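Local coordinates for Acarbose/maltose binding protein GacH (Streptomyces glaucescens, PDB 3K01) that serves as a solute receptor of an ABC transporter, binds acarbose and an acarbose homolog, and probably also binds maltose, at residues 113-125 with 333-345. Numbering follows the deposited sequence.
Sequences LDDGSDHLPQAAA and SLLPTRTSVYEVP
His119 and Arg338 face each other across a single beta bridge between two loops of this bacterial solute-binding protein 1 family receptor. One loop leads into helix 121-125. The other runs between helices 322-332 and 345-348, so the bridge ties together parts of the fold far apart in sequence.

Two backbone bonds make the bridge. Thr339 N donates to Asp118 O at 2.8 Å. Leu120 N donates to Thr337 O, also at 2.8 Å.

Charged and polar side chains add to it on one flank. In Asp118, chi1 -163° puts CG anti to the backbone N and lays the carboxylate alongside 338-340. Asp118 OD1 takes Ser340 N at 3.0 Å, on its syn side and tilted out of the carboxylate plane. Asp118 OD2 offers its anti lone pair to Arg338 NH1 at 2.9 Å, in a salt bridge, and the hydroxyl of Ser340 lies close to the same oxygen. Asp118 thus draws partners from three consecutive residues, Arg338, Thr339 and Ser340, and its carboxylate is gripped at both oxygens. The Arg338 chain is extended from CG to NE, and NE is hydrogen-bonded to Ser320 O. His119 lies over one face of the guanidinium, its ring too steeply inclined for a stack.

Apolar contacts lie on the Leu120 side. Leu120 CD2 meets Thr339 CG2 at 3.9 Å, while CD1 lies near Tyr342 CE2. Val360 of helix 351-360 also touches Leu120. Ala123 CB packs on Thr337 CG2 at 3.8 Å.

The buried imidazole is held by its edge: His119 ND1 donates nearly in the ring plane to Thr337 OG1 at 2.8 Å, and that hydroxyl is also hydrogen-bonded to Gln325 OE1.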
loop_
_atom_site.group_PDB
_atom_site.type_symbol
_atom_site.label_atom_id
_atom_site.label_comp_id
_atom_site.label_asym_id
_atom_site.label_seq_id
_atom_site.Cartn_x
_atom_site.Cartn_y
_atom_site.Cartn_z
ATOM N N LEU A 113 1.715 -15.696 -16.808
ATOM C CA LEU A 113 2.907 -15.123 -16.250
ATOM C C LEU A 113 3.898 -14.691 -17.320
ATOM O O LEU A 113 4.890 -14.212 -17.024
ATOM C CB LEU A 113 3.561 -16.115 -15.233
ATOM C CG LEU A 113 2.696 -16.583 -14.058
ATOM C CD1 LEU A 113 3.535 -17.347 -13.102
ATOM C CD2 LEU A 113 2.039 -15.378 -13.348
ATOM N N ASP A 114 3.536 -14.755 -18.549
ATOM C CA ASP A 114 4.476 -14.416 -19.645
ATOM C C ASP A 114 5.233 -13.064 -19.525
ATOM O O ASP A 114 6.354 -12.998 -19.979
ATOM C CB ASP A 114 3.779 -14.487 -21.017
ATOM C CG ASP A 114 3.279 -15.890 -21.372
ATOM O OD1 ASP A 114 3.921 -16.876 -20.948
ATOM O OD2 ASP A 114 2.236 -15.986 -22.067
ATOM N N ASP A 115 4.714 -12.029 -18.884
ATOM C CA ASP A 115 5.603 -10.883 -18.674
ATOM C C ASP A 115 6.234 -10.929 -17.287
ATOM O O ASP A 115 5.534 -10.738 -16.292
ATOM C CB ASP A 115 4.839 -9.571 -18.863
ATOM C CG ASP A 115 4.479 -9.311 -20.313
ATOM O OD1 ASP A 115 5.052 -9.979 -21.198
ATOM O OD2 ASP A 115 3.635 -8.459 -20.661
ATOM N N GLY A 116 7.545 -11.176 -17.191
ATOM C CA GLY A 116 8.011 -11.752 -15.923
ATOM C C GLY A 116 8.872 -11.000 -14.891
ATOM O O GLY A 116 8.435 -10.801 -13.758
ATOM N N SER A 117 10.081 -10.587 -15.275
ATOM C CA SER A 117 11.095 -10.000 -14.386
ATOM C C SER A 117 11.062 -8.497 -14.333
ATOM O O SER A 117 11.825 -7.854 -13.628
ATOM C CB SER A 117 12.469 -10.446 -14.767
ATOM O OG SER A 117 13.316 -10.279 -13.645
ATOM N N ASP A 118 10.188 -7.948 -15.139
ATOM C CA ASP A 118 9.970 -6.548 -15.254
ATOM C C ASP A 118 9.373 -5.967 -13.953
ATOM O O ASP A 118 9.519 -4.813 -13.676
ATOM C CB ASP A 118 8.989 -6.362 -16.435
ATOM C CG ASP A 118 8.946 -4.958 -16.991
ATOM O OD1 ASP A 118 9.834 -4.148 -16.821
ATOM O OD2 ASP A 118 7.976 -4.679 -17.684
ATOM N N HIS A 119 8.680 -6.758 -13.149
ATOM C CA HIS A 119 7.975 -6.144 -12.011
ATOM C C HIS A 119 8.906 -5.776 -10.867
ATOM O O HIS A 119 9.887 -6.473 -10.591
ATOM C CB HIS A 119 6.865 -7.046 -11.502
ATOM C CG HIS A 119 5.796 -7.287 -12.509
ATOM N ND1 HIS A 119 4.801 -6.373 -12.772
ATOM C CD2 HIS A 119 5.586 -8.326 -13.349
ATOM C CE1 HIS A 119 4.002 -6.850 -13.707
ATOM N NE2 HIS A 119 4.473 -8.026 -14.090
ATOM N N LEU A 120 8.589 -4.674 -10.195
ATOM C CA LEU A 120 9.257 -4.324 -8.945
ATOM C C LEU A 120 9.258 -5.531 -8.016
ATOM O O LEU A 120 8.273 -6.254 -7.929
ATOM C CB LEU A 120 8.535 -3.155 -8.284
ATOM C CG LEU A 120 8.662 -1.807 -9.009
ATOM C CD1 LEU A 120 7.636 -0.817 -8.444
ATOM C CD2 LEU A 120 10.078 -1.218 -8.928
ATOM N N PRO A 121 10.367 -5.749 -7.285
ATOM C CA PRO A 121 10.475 -7.017 -6.536
ATOM C C PRO A 121 9.375 -7.177 -5.474
ATOM O O PRO A 121 8.832 -8.271 -5.274
ATOM C CB PRO A 121 11.876 -6.934 -5.908
ATOM C CG PRO A 121 12.170 -5.469 -5.858
ATOM C CD PRO A 121 11.571 -4.915 -7.140
ATOM N N GLN A 122 9.001 -6.084 -4.817
ATOM C CA GLN A 122 7.962 -6.176 -3.810
ATOM C C GLN A 122 6.616 -6.560 -4.432
ATOM O O GLN A 122 5.844 -7.310 -3.862
ATOM C CB GLN A 122 7.790 -4.851 -3.047
ATOM C CG GLN A 122 9.041 -4.382 -2.323
ATOM C CD GLN A 122 9.873 -3.440 -3.183
ATOM O OE1 GLN A 122 9.827 -3.487 -4.422
ATOM N NE2 GLN A 122 10.636 -2.566 -2.527
ATOM N N ALA A 123 6.326 -5.970 -5.594
ATOM C CA ALA A 123 5.077 -6.250 -6.290
ATOM C C ALA A 123 5.041 -7.708 -6.751
ATOM O O ALA A 123 4.031 -8.386 -6.544
ATOM C CB ALA A 123 4.897 -5.290 -7.472
ATOM N N ALA A 124 6.146 -8.198 -7.311
ATOM C CA ALA A 124 6.204 -9.634 -7.645
ATOM C C ALA A 124 6.000 -10.513 -6.425
ATOM O O ALA A 124 5.264 -11.501 -6.472
ATOM C CB ALA A 124 7.525 -9.964 -8.336
ATOM N N ALA A 125 6.648 -10.151 -5.324
ATOM C CA ALA A 125 6.534 -10.972 -4.129
ATOM C C ALA A 125 5.113 -11.062 -3.599
ATOM O O ALA A 125 4.694 -12.087 -3.072
ATOM C CB ALA A 125 7.467 -10.447 -3.066
ATOM N N SER A 333 -3.015 8.191 -13.210
ATOM C CA SER A 333 -1.870 8.491 -12.341
ATOM C C SER A 333 -1.659 7.441 -11.248
ATOM O O SER A 333 -1.072 7.737 -10.203
ATOM C CB SER A 333 -2.015 9.883 -11.721
ATOM O OG SER A 333 -1.978 10.854 -12.754
ATOM N N LEU A 334 -2.112 6.208 -11.488
ATOM C CA LEU A 334 -1.759 5.092 -10.610
ATOM C C LEU A 334 -0.370 4.620 -10.930
ATOM O O LEU A 334 0.069 4.676 -12.084
ATOM C CB LEU A 334 -2.770 3.959 -10.747
ATOM C CG LEU A 334 -4.185 4.316 -10.312
ATOM C CD1 LEU A 334 -5.156 3.190 -10.656
ATOM C CD2 LEU A 334 -4.224 4.677 -8.811
ATOM N N LEU A 335 0.333 4.116 -9.930
ATOM C CA LEU A 335 1.753 3.829 -10.092
ATOM C C LEU A 335 1.966 2.406 -10.624
ATOM O O LEU A 335 1.451 1.458 -10.051
ATOM C CB LEU A 335 2.502 4.001 -8.755
ATOM C CG LEU A 335 2.301 5.376 -8.112
ATOM C CD1 LEU A 335 2.822 5.377 -6.691
ATOM C CD2 LEU A 335 2.987 6.483 -8.944
ATOM N N PRO A 336 2.746 2.273 -11.716
ATOM C CA PRO A 336 2.927 0.933 -12.282
ATOM C C PRO A 336 3.810 0.023 -11.461
ATOM O O PRO A 336 4.615 0.468 -10.634
ATOM C CB PRO A 336 3.586 1.197 -13.638
ATOM C CG PRO A 336 4.036 2.628 -13.625
ATOM C CD PRO A 336 3.455 3.339 -12.467
ATOM N N THR A 337 3.704 -1.274 -11.726
ATOM C CA THR A 337 4.625 -2.205 -11.106
ATOM C C THR A 337 5.760 -2.591 -12.025
ATOM O O THR A 337 6.770 -3.120 -11.564
ATOM C CB THR A 337 3.928 -3.472 -10.669
ATOM O OG1 THR A 337 3.410 -4.162 -11.829
ATOM C CG2 THR A 337 2.798 -3.145 -9.726
ATOM N N ARG A 338 5.641 -2.324 -13.310
ATOM C CA ARG A 338 6.692 -2.729 -14.280
ATOM C C ARG A 338 7.795 -1.693 -14.370
ATOM O O ARG A 338 7.526 -0.570 -14.632
ATOM C CB ARG A 338 6.061 -2.926 -15.651
ATOM C CG ARG A 338 5.311 -4.255 -15.757
ATOM C CD ARG A 338 4.705 -4.440 -17.144
ATOM N NE ARG A 338 4.101 -5.749 -17.274
ATOM C CZ ARG A 338 4.797 -6.812 -17.574
ATOM N NH1 ARG A 338 5.982 -6.720 -18.087
ATOM N NH2 ARG A 338 4.269 -7.977 -17.417
ATOM N N THR A 339 9.027 -2.102 -14.151
ATOM C CA THR A 339 10.127 -1.151 -14.154
ATOM C C THR A 339 10.259 -0.447 -15.507
ATOM O O THR A 339 10.564 0.744 -15.567
ATOM C CB THR A 339 11.451 -1.808 -13.721
ATOM O OG1 THR A 339 11.816 -2.805 -14.676
ATOM C CG2 THR A 339 11.314 -2.461 -12.368
ATOM N N SER A 340 9.971 -1.168 -16.581
ATOM C CA SER A 340 10.071 -0.608 -17.932
ATOM C C SER A 340 9.135 0.563 -18.129
ATOM O O SER A 340 9.458 1.511 -18.875
ATOM C CB SER A 340 9.781 -1.672 -19.000
ATOM O OG SER A 340 8.425 -2.125 -18.968
ATOM N N VAL A 341 7.968 0.523 -17.476
ATOM C CA VAL A 341 6.961 1.541 -17.726
ATOM C C VAL A 341 7.397 2.898 -17.162
ATOM O O VAL A 341 7.059 3.942 -17.708
ATOM C CB VAL A 341 5.600 1.088 -17.159
ATOM C CG1 VAL A 341 4.538 2.161 -17.299
ATOM C CG2 VAL A 341 5.143 -0.180 -17.900
ATOM N N TYR A 342 8.202 2.887 -16.101
ATOM C CA TYR A 342 8.733 4.132 -15.534
ATOM C C TYR A 342 9.674 4.864 -16.475
ATOM O O TYR A 342 9.933 6.044 -16.274
ATOM C CB TYR A 342 9.435 3.861 -14.185
ATOM C CG TYR A 342 8.457 3.580 -13.064
ATOM C CD1 TYR A 342 7.877 4.622 -12.356
ATOM C CD2 TYR A 342 8.114 2.274 -12.722
ATOM C CE1 TYR A 342 6.963 4.368 -11.331
ATOM C CE2 TYR A 342 7.239 2.003 -11.693
ATOM C CZ TYR A 342 6.658 3.056 -11.000
ATOM O OH TYR A 342 5.767 2.825 -9.985
ATOM N N GLU A 343 10.201 4.161 -17.485
ATOM C CA GLU A 343 11.059 4.804 -18.480
ATOM C C GLU A 343 10.316 5.458 -19.634
ATOM O O GLU A 343 10.911 6.153 -20.452
ATOM C CB GLU A 343 12.079 3.809 -19.023
ATOM C CG GLU A 343 13.127 3.436 -18.016
ATOM C CD GLU A 343 14.160 2.487 -18.570
ATOM O OE1 GLU A 343 14.014 2.037 -19.735
ATOM O OE2 GLU A 343 15.112 2.176 -17.835
ATOM N N VAL A 344 9.010 5.245 -19.715
ATOM C CA VAL A 344 8.209 5.890 -20.743
ATOM C C VAL A 344 8.108 7.376 -20.394
ATOM O O VAL A 344 7.802 7.723 -19.250
ATOM C CB VAL A 344 6.816 5.266 -20.804
ATOM C CG1 VAL A 344 5.943 5.976 -21.808
ATOM C CG2 VAL A 344 6.912 3.763 -21.149
ATOM N N PRO A 345 8.437 8.270 -21.336
ATOM C CA PRO A 345 8.509 9.683 -20.968
ATOM C C PRO A 345 7.259 10.237 -20.276
ATOM O O PRO A 345 7.386 11.011 -19.317
ATOM C CB PRO A 345 8.778 10.382 -22.306
ATOM C CG PRO A 345 9.615 9.350 -23.030
ATOM C CD PRO A 345 8.936 8.030 -22.704
#